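Local coordinates for protein MS5a (PDB 6L77) that is of uncertain molecular function but is linked to meiosis, has cystatin-like folds and, unlike canonical cystatins, appears to enhance papain rather than inhibit it, at residues V20-Y25 against T31-H36; Y41-T46 against V50-T55; K130-E135 against V174-V179; I145-R150 against L154-S159. All blocks are in the same frame, centred on the assembly; numbering follows the deposited sequence. Where two conformers were deposited one is given.

Interaction 1: residues V20-Y25 against T31-H36; sequences VGLHRY and TNLYLH
Leu22, on the helix, reaches across to the chain that has just left the helix and is starting the first strand. From CB the side chain leaves beside its own backbone N, with CG anti to the carbonyl carbon (chi1 -70°), and forks. CD1 sits against the backbone, 3.4 Å from Leu35 N and 3.8 Å from Leu35 CB; CD2 turns back to Leu33, two residues earlier, and lies 4.1 Å from Leu33 CB, these two side chains crossing at about a right angle. This is the helix-on-sheet packing of a cystatin-like fold, in which helix 12-29 lies against the antiparallel sheet, and Leu22 also touches Leu56 and Ala58 of the next strand. A branched aliphatic chain suits the place because its two methyls can pack against different residues. One turn on, Tyr25 CE2 lies 3.7 Å from Leu33 CD1 and 3.5 Å from Thr31 OG1. The Thr31 hydroxyl is hydrogen-bonded to Asn26; its contact with the ring is one of packing. Were Tyr25 an alanine, the space beside Leu33 CD1 would probably be left unfilled and Phe69 would lose the ring it meets edge-to-face.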
loop_
_atom_site.group_PDB
_atom_site.type_symbol
_atom_site.label_atom_id
_atom_site.label_comp_id
_atom_site.label_asym_id
_atom_site.label_seq_id
_atom_site.Cartn_x
_atom_site.Cartn_y
_atom_site.Cartn_z
ATOM N N VAL A 20 -2.672 5.082 -3.864
ATOM C CA VAL A 20 -2.682 3.668 -4.239
ATOM C C VAL A 20 -2.968 3.516 -5.728
ATOM O O VAL A 20 -2.335 2.705 -6.418
ATOM C CB VAL A 20 -3.710 2.899 -3.393
ATOM C CG1 VAL A 20 -3.930 1.485 -3.965
ATOM C CG2 VAL A 20 -3.242 2.823 -1.954
ATOM N N GLY A 21 -3.948 4.268 -6.240
ATOM C CA GLY A 21 -4.237 4.195 -7.662
ATOM C C GLY A 21 -3.047 4.601 -8.510
ATOM O O GLY A 21 -2.756 3.969 -9.525
ATOM N N LEU A 22 -2.363 5.686 -8.125
ATOM C CA LEU A 22 -1.173 6.085 -8.871
ATOM C C LEU A 22 -0.081 5.029 -8.773
ATOM O O LEU A 22 0.654 4.802 -9.743
ATOM C CB LEU A 22 -0.668 7.431 -8.359
ATOM C CG LEU A 22 -1.588 8.605 -8.714
ATOM C CD1 LEU A 22 -1.063 9.833 -8.058
ATOM C CD2 LEU A 22 -1.625 8.803 -10.224
ATOM N N HIS A 23 0.030 4.374 -7.608
ATOM C CA HIS A 23 0.972 3.268 -7.418
ATOM C C HIS A 23 0.698 2.128 -8.400
ATOM O O HIS A 23 1.617 1.605 -9.042
ATOM C CB HIS A 23 0.863 2.804 -5.952
ATOM C CG HIS A 23 1.378 1.426 -5.669
ATOM N ND1 HIS A 23 2.625 0.983 -6.063
ATOM C CD2 HIS A 23 0.825 0.408 -4.964
ATOM C CE1 HIS A 23 2.805 -0.258 -5.636
ATOM N NE2 HIS A 23 1.727 -0.629 -4.963
ATOM N N ARG A 24 -0.559 1.717 -8.519
ATOM C CA ARG A 24 -0.903 0.633 -9.439
ATOM C C ARG A 24 -0.559 1.012 -10.873
ATOM O O ARG A 24 0.113 0.254 -11.585
ATOM C CB ARG A 24 -2.396 0.295 -9.299
ATOM C CG ARG A 24 -2.926 -0.707 -10.335
ATOM C CD ARG A 24 -4.358 -1.118 -10.039
ATOM N NE ARG A 24 -4.854 -2.109 -11.002
ATOM C CZ ARG A 24 -5.508 -1.807 -12.118
ATOM N NH1 ARG A 24 -5.766 -0.543 -12.420
ATOM N NH2 ARG A 24 -5.922 -2.770 -12.928
ATOM N N TYR A 25 -0.971 2.209 -11.295
ATOM C CA TYR A 25 -0.678 2.674 -12.653
ATOM C C TYR A 25 0.822 2.784 -12.899
ATOM O O TYR A 25 1.341 2.271 -13.898
ATOM C CB TYR A 25 -1.344 4.033 -12.892
ATOM C CG TYR A 25 -1.178 4.536 -14.299
ATOM C CD1 TYR A 25 -2.039 4.117 -15.313
ATOM C CD2 TYR A 25 -0.160 5.432 -14.619
ATOM C CE1 TYR A 25 -1.888 4.582 -16.614
ATOM C CE2 TYR A 25 -0.003 5.899 -15.915
ATOM C CZ TYR A 25 -0.871 5.470 -16.903
ATOM O OH TYR A 25 -0.725 5.931 -18.193
ATOM N N THR A 31 5.802 4.441 -15.124
ATOM C CA THR A 31 5.704 5.893 -15.169
ATOM C C THR A 31 5.964 6.483 -13.787
ATOM O O THR A 31 6.167 5.771 -12.797
ATOM C CB THR A 31 4.330 6.320 -15.691
ATOM O OG1 THR A 31 3.302 5.661 -14.929
ATOM C CG2 THR A 31 4.169 5.950 -17.160
ATOM N N ASN A 32 5.963 7.826 -13.728
ATOM C CA ASN A 32 6.214 8.577 -12.493
ATOM C C ASN A 32 5.192 9.709 -12.410
ATOM O O ASN A 32 5.522 10.895 -12.513
ATOM C CB ASN A 32 7.641 9.127 -12.441
ATOM C CG ASN A 32 8.656 8.050 -12.173
ATOM O OD1 ASN A 32 8.913 7.705 -11.025
ATOM N ND2 ASN A 32 9.206 7.480 -13.230
ATOM N N LEU A 33 3.924 9.337 -12.260
ATOM C CA LEU A 33 2.881 10.322 -12.031
ATOM C C LEU A 33 2.752 10.575 -10.536
ATOM O O LEU A 33 2.751 9.634 -9.734
ATOM C CB LEU A 33 1.534 9.849 -12.583
ATOM C CG LEU A 33 1.425 9.580 -14.081
ATOM C CD1 LEU A 33 -0.039 9.281 -14.384
ATOM C CD2 LEU A 33 1.906 10.772 -14.881
ATOM N N TYR A 34 2.630 11.846 -10.171
ATOM C CA TYR A 34 2.531 12.245 -8.775
ATOM C C TYR A 34 1.185 12.906 -8.520
ATOM O O TYR A 34 0.634 13.589 -9.387
ATOM C CB TYR A 34 3.656 13.212 -8.392
ATOM C CG TYR A 34 5.030 12.640 -8.620
ATOM C CD1 TYR A 34 5.499 11.580 -7.850
ATOM C CD2 TYR A 34 5.857 13.156 -9.607
ATOM C CE1 TYR A 34 6.772 11.045 -8.067
ATOM C CE2 TYR A 34 7.136 12.626 -9.825
ATOM C CZ TYR A 34 7.578 11.585 -9.051
ATOM O OH TYR A 34 8.840 11.073 -9.274
ATOM N N LEU A 35 0.663 12.710 -7.313
ATOM C CA LEU A 35 -0.620 13.306 -6.970
ATOM C C LEU A 35 -0.478 14.819 -6.872
ATOM O O LEU A 35 0.367 15.335 -6.132
ATOM C CB LEU A 35 -1.138 12.727 -5.650
ATOM C CG LEU A 35 -2.415 13.368 -5.121
ATOM C CD1 LEU A 35 -3.574 13.141 -6.111
ATOM C CD2 LEU A 35 -2.758 12.812 -3.731
ATOM N N HIS A 36 -1.305 15.537 -7.624
ATOM C CA HIS A 36 -1.339 16.987 -7.523
ATOM C C HIS A 36 -2.494 17.458 -6.648
ATOM O O HIS A 36 -2.284 18.225 -5.707
ATOM C CB HIS A 36 -1.431 17.609 -8.923
ATOM C CG HIS A 36 -1.616 19.096 -8.916
ATOM N ND1 HIS A 36 -0.646 19.968 -8.468
ATOM C CD2 HIS A 36 -2.656 19.863 -9.316
ATOM C CE1 HIS A 36 -1.084 21.209 -8.587
ATOM N NE2 HIS A 36 -2.305 21.174 -9.092
#

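Interaction 2: residues Y41-T46 against V50-T55; sequences YVVVCT and VSYNIT
Val42 and Asn53 form a hydrogen-bonded antiparallel pair, Val42 N to Asn53 O and Asn53 N to Val42 O both at 2.9 Å. Val44 N gives its hydrogen to Ser51 O, whereas Val44 O accepts from Val50 N, 2.9 Å away in a nearly straight bond (167°); Val50 and Ser51 thus both face Val44, a classic beta bulge. Val42 O gains a second donor, a water at 2.9 Å that is also hydrogen-bonded to Ser51 OG, a small hydroxyl that can hold this water. On the face with Tyr41 and Ile54, Val43 CG2, placed anti to its backbone N, lies over the Tyr52 ring as a CH-pi contact, 4.0 Å from the centroid. With a serine in place of Tyr52 the ring under Val43 CG2 is gone, which would probably leave a gap beside Val13 and Val14 of the helix. Backbone bonds therefore fix the hairpin's register, while the face of Ser51 and Asn53 mixes polar groups and water with valines and the Tyr52 face turns partly to helix 12-29.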
loop_
_atom_site.group_PDB
_atom_site.type_symbol
_atom_site.label_atom_id
_atom_site.label_comp_id
_atom_site.label_asym_id
_atom_site.label_seq_id
_atom_site.Cartn_x
_atom_site.Cartn_y
_atom_site.Cartn_z
ATOM N N TYR A 41 -14.736 13.167 -5.306
ATOM C CA TYR A 41 -14.878 11.735 -5.127
ATOM C C TYR A 41 -16.332 11.432 -4.817
ATOM O O TYR A 41 -17.085 12.306 -4.367
ATOM C CB TYR A 41 -13.944 11.186 -4.034
ATOM C CG TYR A 41 -14.200 11.737 -2.638
ATOM C CD1 TYR A 41 -13.638 12.927 -2.235
ATOM C CD2 TYR A 41 -14.993 11.045 -1.728
ATOM C CE1 TYR A 41 -13.840 13.417 -0.971
ATOM C CE2 TYR A 41 -15.207 11.534 -0.461
ATOM C CZ TYR A 41 -14.620 12.728 -0.095
ATOM O OH TYR A 41 -14.823 13.248 1.154
ATOM N N VAL A 42 -16.735 10.208 -5.142
ATOM C CA VAL A 42 -18.086 9.721 -4.894
ATOM C C VAL A 42 -17.955 8.496 -4.016
ATOM O O VAL A 42 -17.182 7.586 -4.333
ATOM C CB VAL A 42 -18.827 9.377 -6.195
ATOM C CG1 VAL A 42 -20.275 8.946 -5.885
ATOM C CG2 VAL A 42 -18.812 10.574 -7.144
ATOM N N VAL A 43 -18.695 8.459 -2.914
ATOM C CA VAL A 43 -18.556 7.328 -2.011
ATOM C C VAL A 43 -19.921 6.706 -1.767
ATOM O O VAL A 43 -20.914 7.412 -1.550
ATOM C CB VAL A 43 -17.825 7.711 -0.704
ATOM C CG1 VAL A 43 -18.360 8.940 -0.112
ATOM C CG2 VAL A 43 -17.823 6.565 0.309
ATOM N N VAL A 44 -19.969 5.376 -1.865
ATOM C CA VAL A 44 -21.169 4.598 -1.612
ATOM C C VAL A 44 -21.036 4.028 -0.212
ATOM O O VAL A 44 -20.010 3.427 0.125
ATOM C CB VAL A 44 -21.340 3.486 -2.660
ATOM C CG1 VAL A 44 -22.554 2.627 -2.347
ATOM C CG2 VAL A 44 -21.444 4.088 -4.055
ATOM N N CYS A 45 -22.046 4.255 0.622
ATOM C CA CYS A 45 -22.005 3.821 2.007
ATOM C C CYS A 45 -23.212 2.923 2.220
ATOM O O CYS A 45 -24.352 3.379 2.149
ATOM C CB CYS A 45 -22.003 5.008 2.960
ATOM S SG CYS A 45 -20.730 6.224 2.567
ATOM N N THR A 46 -22.964 1.639 2.412
ATOM C CA THR A 46 -24.042 0.716 2.740
ATOM C C THR A 46 -24.103 0.607 4.253
ATOM O O THR A 46 -24.187 -0.433 4.900
ATOM C CB THR A 46 -23.824 -0.607 2.030
ATOM O OG1 THR A 46 -22.530 -1.090 2.359
ATOM C CG2 THR A 46 -23.877 -0.342 0.507
ATOM N N VAL A 50 -18.060 1.679 1.282
ATOM C CA VAL A 50 -17.596 0.462 0.624
ATOM C C VAL A 50 -16.992 0.723 -0.749
ATOM O O VAL A 50 -16.273 -0.152 -1.265
ATOM C CB VAL A 50 -18.726 -0.584 0.516
ATOM C CG1 VAL A 50 -19.088 -1.111 1.884
ATOM C CG2 VAL A 50 -19.961 0.032 -0.152
ATOM N N SER A 51 -17.235 1.883 -1.356
ATOM C CA SER A 51 -16.600 2.164 -2.630
ATOM C C SER A 51 -16.292 3.647 -2.740
ATOM O O SER A 51 -17.103 4.493 -2.361
ATOM C CB SER A 51 -17.468 1.721 -3.805
ATOM O OG SER A 51 -18.606 2.534 -3.916
ATOM N N TYR A 52 -15.120 3.936 -3.294
ATOM C CA TYR A 52 -14.665 5.284 -3.594
ATOM C C TYR A 52 -14.387 5.357 -5.085
ATOM O O TYR A 52 -13.684 4.503 -5.623
ATOM C CB TYR A 52 -13.389 5.643 -2.821
ATOM C CG TYR A 52 -13.613 5.937 -1.358
ATOM C CD1 TYR A 52 -13.622 4.913 -0.417
ATOM C CD2 TYR A 52 -13.832 7.239 -0.917
ATOM C CE1 TYR A 52 -13.835 5.183 0.925
ATOM C CE2 TYR A 52 -14.044 7.520 0.422
ATOM C CZ TYR A 52 -14.041 6.490 1.336
ATOM O OH TYR A 52 -14.254 6.777 2.658
ATOM N N ASN A 53 -14.971 6.338 -5.748
ATOM C CA ASN A 53 -14.654 6.659 -7.137
ATOM C C ASN A 53 -14.051 8.049 -7.088
ATOM O O ASN A 53 -14.765 9.025 -6.844
ATOM C CB ASN A 53 -15.902 6.597 -8.018
ATOM C CG ASN A 53 -15.676 7.147 -9.433
ATOM O OD1 ASN A 53 -14.545 7.302 -9.897
ATOM N ND2 ASN A 53 -16.769 7.453 -10.119
ATOM N N ILE A 54 -12.735 8.129 -7.278
ATOM C CA ILE A 54 -11.967 9.340 -7.022
ATOM C C ILE A 54 -11.477 9.885 -8.355
ATOM O O ILE A 54 -10.893 9.146 -9.160
ATOM C CB ILE A 54 -10.774 9.059 -6.092
ATOM C CG1 ILE A 54 -11.254 8.456 -4.781
ATOM C CG2 ILE A 54 -9.946 10.336 -5.858
ATOM C CD1 ILE A 54 -10.106 7.786 -3.985
ATOM N N THR A 55 -11.708 11.171 -8.579
ATOM C CA THR A 55 -11.162 11.881 -9.724
ATOM C C THR A 55 -10.041 12.774 -9.213
ATOM O O THR A 55 -10.269 13.647 -8.368
ATOM C CB THR A 55 -12.247 12.704 -10.420
ATOM O OG1 THR A 55 -13.322 11.837 -10.810
ATOM C CG2 THR A 55 -11.671 13.421 -11.649
HETATM O O HOH W 1 -18.270 5.197 -5.492
#

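Interaction 3: residues K130-E135 against V174-V179; sequences KSDWEE and VPRETV
Asp132 OD2 approaches the edge of the Arg176 guanidinium, in its plane, and lies 3.0 Å from Arg176 NH1. The two flat groups are not coplanar, however. Their planes stand 50° apart, and the arginine nitrogen comes to the syn side of OD2 but 31° out of the carboxylate plane. The salt bridge has one hydrogen bond, and at 140° it is clearly bent. A bend in the arginine chain at chi3 turns the guanidinium as it crosses the aspartate at about a right angle. On the first helix, one face of the Trp133 ring is covered toward its rim by Lys130 CA. Both charged groups have other partners. Arg176 NH1 also donates to Lys127 O, and Asp132 OD2 accepts from the backbone N of Gln129, so the pair is tied to the chain just ahead of helix 130-135. Arginine suits its place because its long chain spans the gap where Asp132 CA and Glu177 CA, the nearest such pair, are 9.2 Å apart; a short aspartate keeps its charge close to its helix. The arrangement is a surface salt bridge between two short helices of the MS5 family region, with strand 161-170 packing against Trp133 of one and Val179 of the other.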
loop_
_atom_site.group_PDB
_atom_site.type_symbol
_atom_site.label_atom_id
_atom_site.label_comp_id
_atom_site.label_asym_id
_atom_site.label_seq_id
_atom_site.Cartn_x
_atom_site.Cartn_y
_atom_site.Cartn_z
ATOM N N LYS A 130 18.122 -0.332 3.511
ATOM C CA LYS A 130 17.560 1.016 3.567
ATOM C C LYS A 130 17.434 1.628 2.182
ATOM O O LYS A 130 16.413 2.243 1.857
ATOM C CB LYS A 130 18.437 1.895 4.462
ATOM C CG LYS A 130 17.900 3.278 4.758
ATOM C CD LYS A 130 18.594 3.808 6.015
ATOM C CE LYS A 130 18.055 5.164 6.432
ATOM N NZ LYS A 130 18.370 6.219 5.429
ATOM N N SER A 131 18.463 1.460 1.343
ATOM C CA SER A 131 18.387 1.982 -0.015
ATOM C C SER A 131 17.237 1.355 -0.786
ATOM O O SER A 131 16.612 2.030 -1.612
ATOM C CB SER A 131 19.707 1.749 -0.751
ATOM O OG SER A 131 19.932 0.361 -0.950
ATOM N N ASP A 132 16.927 0.081 -0.523
ATOM C CA ASP A 132 15.836 -0.578 -1.247
ATOM C C ASP A 132 14.495 0.102 -0.988
ATOM O O ASP A 132 13.729 0.373 -1.925
ATOM C CB ASP A 132 15.750 -2.052 -0.858
ATOM C CG ASP A 132 16.913 -2.870 -1.378
ATOM O OD1 ASP A 132 17.378 -2.614 -2.508
ATOM O OD2 ASP A 132 17.348 -3.782 -0.646
ATOM N N TRP A 133 14.164 0.353 0.283
ATOM C CA TRP A 133 12.865 0.975 0.518
ATOM C C TRP A 133 12.887 2.464 0.213
ATOM O O TRP A 133 11.867 3.012 -0.209
ATOM C CB TRP A 133 12.355 0.721 1.947
ATOM C CG TRP A 133 13.114 1.304 3.117
ATOM C CD1 TRP A 133 13.176 2.624 3.503
ATOM C CD2 TRP A 133 13.841 0.567 4.102
ATOM N NE1 TRP A 133 13.929 2.744 4.652
ATOM C CE2 TRP A 133 14.352 1.497 5.035
ATOM C CE3 TRP A 133 14.126 -0.792 4.276
ATOM C CZ2 TRP A 133 15.113 1.110 6.125
ATOM C CZ3 TRP A 133 14.888 -1.171 5.356
ATOM C CH2 TRP A 133 15.377 -0.224 6.268
ATOM N N GLU A 134 14.034 3.125 0.367
ATOM C CA GLU A 134 14.087 4.536 0.007
ATOM C C GLU A 134 13.863 4.741 -1.484
ATOM O O GLU A 134 13.282 5.755 -1.885
ATOM C CB GLU A 134 15.414 5.146 0.442
ATOM C CG GLU A 134 15.512 5.335 1.942
ATOM C CD GLU A 134 16.787 6.040 2.353
ATOM O OE1 GLU A 134 17.731 6.089 1.532
ATOM O OE2 GLU A 134 16.839 6.550 3.495
ATOM N N GLU A 135 14.279 3.789 -2.317
ATOM C CA GLU A 135 14.075 3.932 -3.754
ATOM C C GLU A 135 12.726 3.413 -4.241
ATOM O O GLU A 135 12.392 3.624 -5.410
ATOM C CB GLU A 135 15.202 3.233 -4.519
ATOM C CG GLU A 135 16.529 3.984 -4.430
ATOM C CD GLU A 135 17.735 3.088 -4.661
ATOM O OE1 GLU A 135 18.871 3.612 -4.667
ATOM O OE2 GLU A 135 17.545 1.861 -4.825
ATOM N N VAL A 174 12.637 -15.105 -7.368
ATOM C CA VAL A 174 12.866 -14.112 -8.420
ATOM C C VAL A 174 13.974 -13.158 -7.982
ATOM O O VAL A 174 14.330 -13.104 -6.793
ATOM C CB VAL A 174 11.570 -13.338 -8.757
ATOM C CG1 VAL A 174 10.492 -14.304 -9.240
ATOM C CG2 VAL A 174 11.076 -12.543 -7.553
ATOM N N PRO A 175 14.544 -12.384 -8.918
ATOM C CA PRO A 175 15.551 -11.387 -8.517
ATOM C C PRO A 175 14.932 -10.324 -7.624
ATOM O O PRO A 175 13.754 -9.981 -7.747
ATOM C CB PRO A 175 16.025 -10.787 -9.852
ATOM C CG PRO A 175 15.692 -11.813 -10.879
ATOM C CD PRO A 175 14.399 -12.430 -10.386
ATOM N N ARG A 176 15.760 -9.784 -6.726
ATOM C CA ARG A 176 15.305 -8.734 -5.814
ATOM C C ARG A 176 14.684 -7.564 -6.570
ATOM O O ARG A 176 13.685 -6.995 -6.125
ATOM C CB ARG A 176 16.486 -8.262 -4.961
ATOM C CG ARG A 176 16.203 -7.103 -3.996
ATOM C CD ARG A 176 17.473 -6.894 -3.139
ATOM N NE ARG A 176 17.616 -8.042 -2.247
ATOM C CZ ARG A 176 17.674 -7.960 -0.926
ATOM N NH1 ARG A 176 17.678 -6.769 -0.335
ATOM N NH2 ARG A 176 17.742 -9.069 -0.199
ATOM N N GLU A 177 15.258 -7.194 -7.719
ATOM C CA GLU A 177 14.709 -6.081 -8.489
ATOM C C GLU A 177 13.258 -6.339 -8.884
ATOM O O GLU A 177 12.430 -5.417 -8.888
ATOM C CB GLU A 177 15.564 -5.830 -9.735
ATOM C CG GLU A 177 17.057 -5.747 -9.470
ATOM C CD GLU A 177 17.733 -7.106 -9.536
ATOM O OE1 GLU A 177 18.062 -7.559 -10.658
ATOM O OE2 GLU A 177 17.910 -7.731 -8.474
ATOM N N THR A 178 12.934 -7.587 -9.228
ATOM C CA THR A 178 11.553 -7.936 -9.552
ATOM C C THR A 178 10.645 -7.768 -8.345
ATOM O O THR A 178 9.511 -7.288 -8.473
ATOM C CB THR A 178 11.499 -9.375 -10.063
ATOM O OG1 THR A 178 12.286 -9.470 -11.255
ATOM C CG2 THR A 178 10.067 -9.797 -10.362
ATOM N N VAL A 179 11.124 -8.157 -7.161
ATOM C CA VAL A 179 10.303 -8.024 -5.961
ATOM C C VAL A 179 9.914 -6.571 -5.732
ATOM O O VAL A 179 8.787 -6.270 -5.317
ATOM C CB VAL A 179 11.051 -8.608 -4.750
ATOM C CG1 VAL A 179 10.217 -8.490 -3.495
ATOM C CG2 VAL A 179 11.403 -10.084 -5.004
#

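Interaction 4: residues I145-R150 against L154-S159; sequences ISFFNR and LDHNMS
His156 lies between two phenylalanines, with a tightly packed face and a wetter edge. The close contact is that of Phe148, whose edge is directed toward the imidazole face in an offset edge-to-face pair; Phe148 CD1 comes within 3.5 Å of His156 CE1, and the planes are inclined at 63°. Phe147 touches the edge of the imidazole instead, its CE2 being 3.9 Å from His156 CD2. Together the three rings make an aromatic cluster where helix 138-150 gives way to the loop that leads into strand 161-170. Helix 138-150 packs beside helix 12-29 in this cystatin-like protein, and Leu12 of the latter touches both Phe148 and His156, so flat, apolar rings suit the buried side. Met158, present as selenomethionine, adds a Met-aromatic contact, its SE 4.0 Å from Phe147 CD2. The bend at its chi2 (-43°) folds the flexible chain back, and CE comes to rest 4.1 Å from Phe148 CB. Packing gives way to water at the NE2 edge of the imidazole: a water donates to Phe147 O at 2.7 Å, lies over the Phe147 ring and sits in the imidazole plane, 3.0 Å from His156 NE2. That nitrogen is also hydrogen-bonded to Asp151 O, which makes histidine apt here, aromatic toward the rings and polar toward the turn. Farther out, exposed Asn157 makes an Asx turn, its OD1 taking hydrogens from both N and OG of Ser159.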
loop_
_atom_site.group_PDB
_atom_site.type_symbol
_atom_site.label_atom_id
_atom_site.label_comp_id
_atom_site.label_asym_id
_atom_site.label_seq_id
_atom_site.Cartn_x
_atom_site.Cartn_y
_atom_site.Cartn_z
ATOM N N ILE A 145 -0.622 3.541 5.200
ATOM C CA ILE A 145 -2.003 3.071 5.244
ATOM C C ILE A 145 -2.231 2.196 6.471
ATOM O O ILE A 145 -3.285 2.271 7.113
ATOM C CB ILE A 145 -2.357 2.331 3.940
ATOM C CG1 ILE A 145 -2.221 3.288 2.753
ATOM C CG2 ILE A 145 -3.778 1.786 4.009
ATOM C CD1 ILE A 145 -2.350 2.623 1.408
ATOM N N SER A 146 -1.246 1.367 6.823
ATOM C CA SER A 146 -1.354 0.545 8.026
ATOM C C SER A 146 -1.461 1.409 9.274
ATOM O O SER A 146 -2.297 1.156 10.152
ATOM C CB SER A 146 -0.143 -0.388 8.132
ATOM O OG SER A 146 -0.045 -1.231 6.998
ATOM N N PHE A 147 -0.604 2.428 9.381
ATOM C CA PHE A 147 -0.641 3.307 10.549
ATOM C C PHE A 147 -1.980 4.031 10.649
ATOM O O PHE A 147 -2.553 4.154 11.742
ATOM C CB PHE A 147 0.516 4.309 10.474
ATOM C CG PHE A 147 0.590 5.240 11.658
ATOM C CD1 PHE A 147 0.920 4.758 12.917
ATOM C CD2 PHE A 147 0.320 6.590 11.510
ATOM C CE1 PHE A 147 0.976 5.609 14.007
ATOM C CE2 PHE A 147 0.377 7.452 12.607
ATOM C CZ PHE A 147 0.703 6.958 13.847
ATOM N N PHE A 148 -2.492 4.505 9.509
ATOM C CA PHE A 148 -3.774 5.202 9.454
ATOM C C PHE A 148 -4.906 4.331 9.978
ATOM O O PHE A 148 -5.751 4.792 10.764
ATOM C CB PHE A 148 -4.041 5.634 8.009
ATOM C CG PHE A 148 -5.432 6.131 7.768
ATOM C CD1 PHE A 148 -5.841 7.358 8.275
ATOM C CD2 PHE A 148 -6.325 5.383 7.014
ATOM C CE1 PHE A 148 -7.117 7.832 8.042
ATOM C CE2 PHE A 148 -7.611 5.845 6.785
ATOM C CZ PHE A 148 -8.011 7.072 7.301
ATOM N N ASN A 149 -4.934 3.062 9.568
ATOM C CA ASN A 149 -5.999 2.166 9.998
ATOM C C ASN A 149 -5.891 1.748 11.457
ATOM O O ASN A 149 -6.829 1.119 11.964
ATOM C CB ASN A 149 -6.040 0.917 9.113
ATOM C CG ASN A 149 -6.758 1.158 7.800
ATOM O OD1 ASN A 149 -7.989 1.215 7.762
ATOM N ND2 ASN A 149 -5.995 1.312 6.716
ATOM N N ARG A 150 -4.791 2.067 12.150
ATOM C CA ARG A 150 -4.773 1.815 13.592
ATOM C C ARG A 150 -5.793 2.682 14.316
ATOM O O ARG A 150 -6.461 2.220 15.250
ATOM C CB ARG A 150 -3.380 2.059 14.167
ATOM C CG ARG A 150 -2.320 1.066 13.707
ATOM C CD ARG A 150 -1.103 1.172 14.601
ATOM N NE ARG A 150 -1.503 1.109 15.998
ATOM C CZ ARG A 150 -1.552 -0.013 16.705
ATOM N NH1 ARG A 150 -1.201 -1.164 16.144
ATOM N NH2 ARG A 150 -1.952 0.019 17.970
ATOM N N LEU A 154 -7.175 10.041 14.568
ATOM C CA LEU A 154 -6.028 10.858 14.923
ATOM C C LEU A 154 -5.759 11.912 13.848
ATOM O O LEU A 154 -6.304 11.876 12.744
ATOM C CB LEU A 154 -4.791 9.983 15.118
ATOM C CG LEU A 154 -4.500 9.530 16.545
ATOM C CD1 LEU A 154 -4.206 10.737 17.420
ATOM C CD2 LEU A 154 -5.666 8.745 17.107
ATOM N N ASP A 155 -4.900 12.870 14.200
ATOM C CA ASP A 155 -4.410 13.876 13.259
ATOM C C ASP A 155 -3.030 13.418 12.791
ATOM O O ASP A 155 -1.990 13.888 13.253
ATOM C CB ASP A 155 -4.373 15.254 13.912
ATOM C CG ASP A 155 -4.158 16.369 12.907
ATOM O OD1 ASP A 155 -5.097 16.660 12.133
ATOM O OD2 ASP A 155 -3.054 16.955 12.891
ATOM N N HIS A 156 -3.038 12.480 11.847
ATOM C CA HIS A 156 -1.826 11.758 11.484
ATOM C C HIS A 156 -0.777 12.690 10.894
ATOM O O HIS A 156 -1.084 13.552 10.069
ATOM C CB HIS A 156 -2.174 10.645 10.500
ATOM C CG HIS A 156 -3.254 9.737 10.998
ATOM N ND1 HIS A 156 -4.591 9.967 10.753
ATOM C CD2 HIS A 156 -3.198 8.625 11.769
ATOM C CE1 HIS A 156 -5.311 9.020 11.330
ATOM N NE2 HIS A 156 -4.490 8.195 11.953
ATOM N N ASN A 157 0.461 12.529 11.350
ATOM C CA ASN A 157 1.629 13.187 10.766
ATOM C C ASN A 157 2.551 12.070 10.287
ATOM O O ASN A 157 3.276 11.474 11.089
ATOM C CB ASN A 157 2.325 14.096 11.777
ATOM C CG ASN A 157 3.442 14.918 11.155
ATOM O OD1 ASN A 157 3.817 14.715 10.000
ATOM N ND2 ASN A 157 3.982 15.851 11.926
HETATM N N MSE A 158 2.516 11.780 8.988
HETATM C CA MSE A 158 3.254 10.639 8.452
HETATM C C MSE A 158 4.760 10.824 8.576
HETATM O O MSE A 158 5.517 9.862 8.476
HETATM C CB MSE A 158 2.888 10.381 6.987
HETATM C CG MSE A 158 1.460 9.896 6.774
HETATM SE SE MSE A 158 0.915 8.549 8.089
HETATM C CE MSE A 158 -0.906 8.209 7.452
ATOM N N SER A 159 5.203 12.065 8.795
ATOM C CA SER A 159 6.629 12.288 8.989
ATOM C C SER A 159 7.110 11.838 10.364
ATOM O O SER A 159 8.324 11.822 10.600
ATOM C CB SER A 159 6.969 13.764 8.761
ATOM O OG SER A 159 6.459 14.574 9.801
HETATM O O HOH W 2 -3.395 5.893 13.578
#

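In the fold
Interactions 1 and 4 are the partly buried contacts, and both rest on side-chain packing: leucines and a tyrosine in the first, aromatic rings and a selenomethionine in the second. They meet where helices 12-29 and 138-150 pack together, Val20 CG2 lying 3.5 Å from Ile145 CD1. Interactions 2 and 3 are surface contacts in which polar bonds lead, backbone pairing in the hairpin and a salt bridge between helices, though the hairpin also has apolar packing on the face turned to helix 12-29; their centres are about 33 Å apart. Interactions 1 and 2 share strand 34-45, the first at its start and the second near its end; interactions 3 and 4 both belong to the MS5 family region.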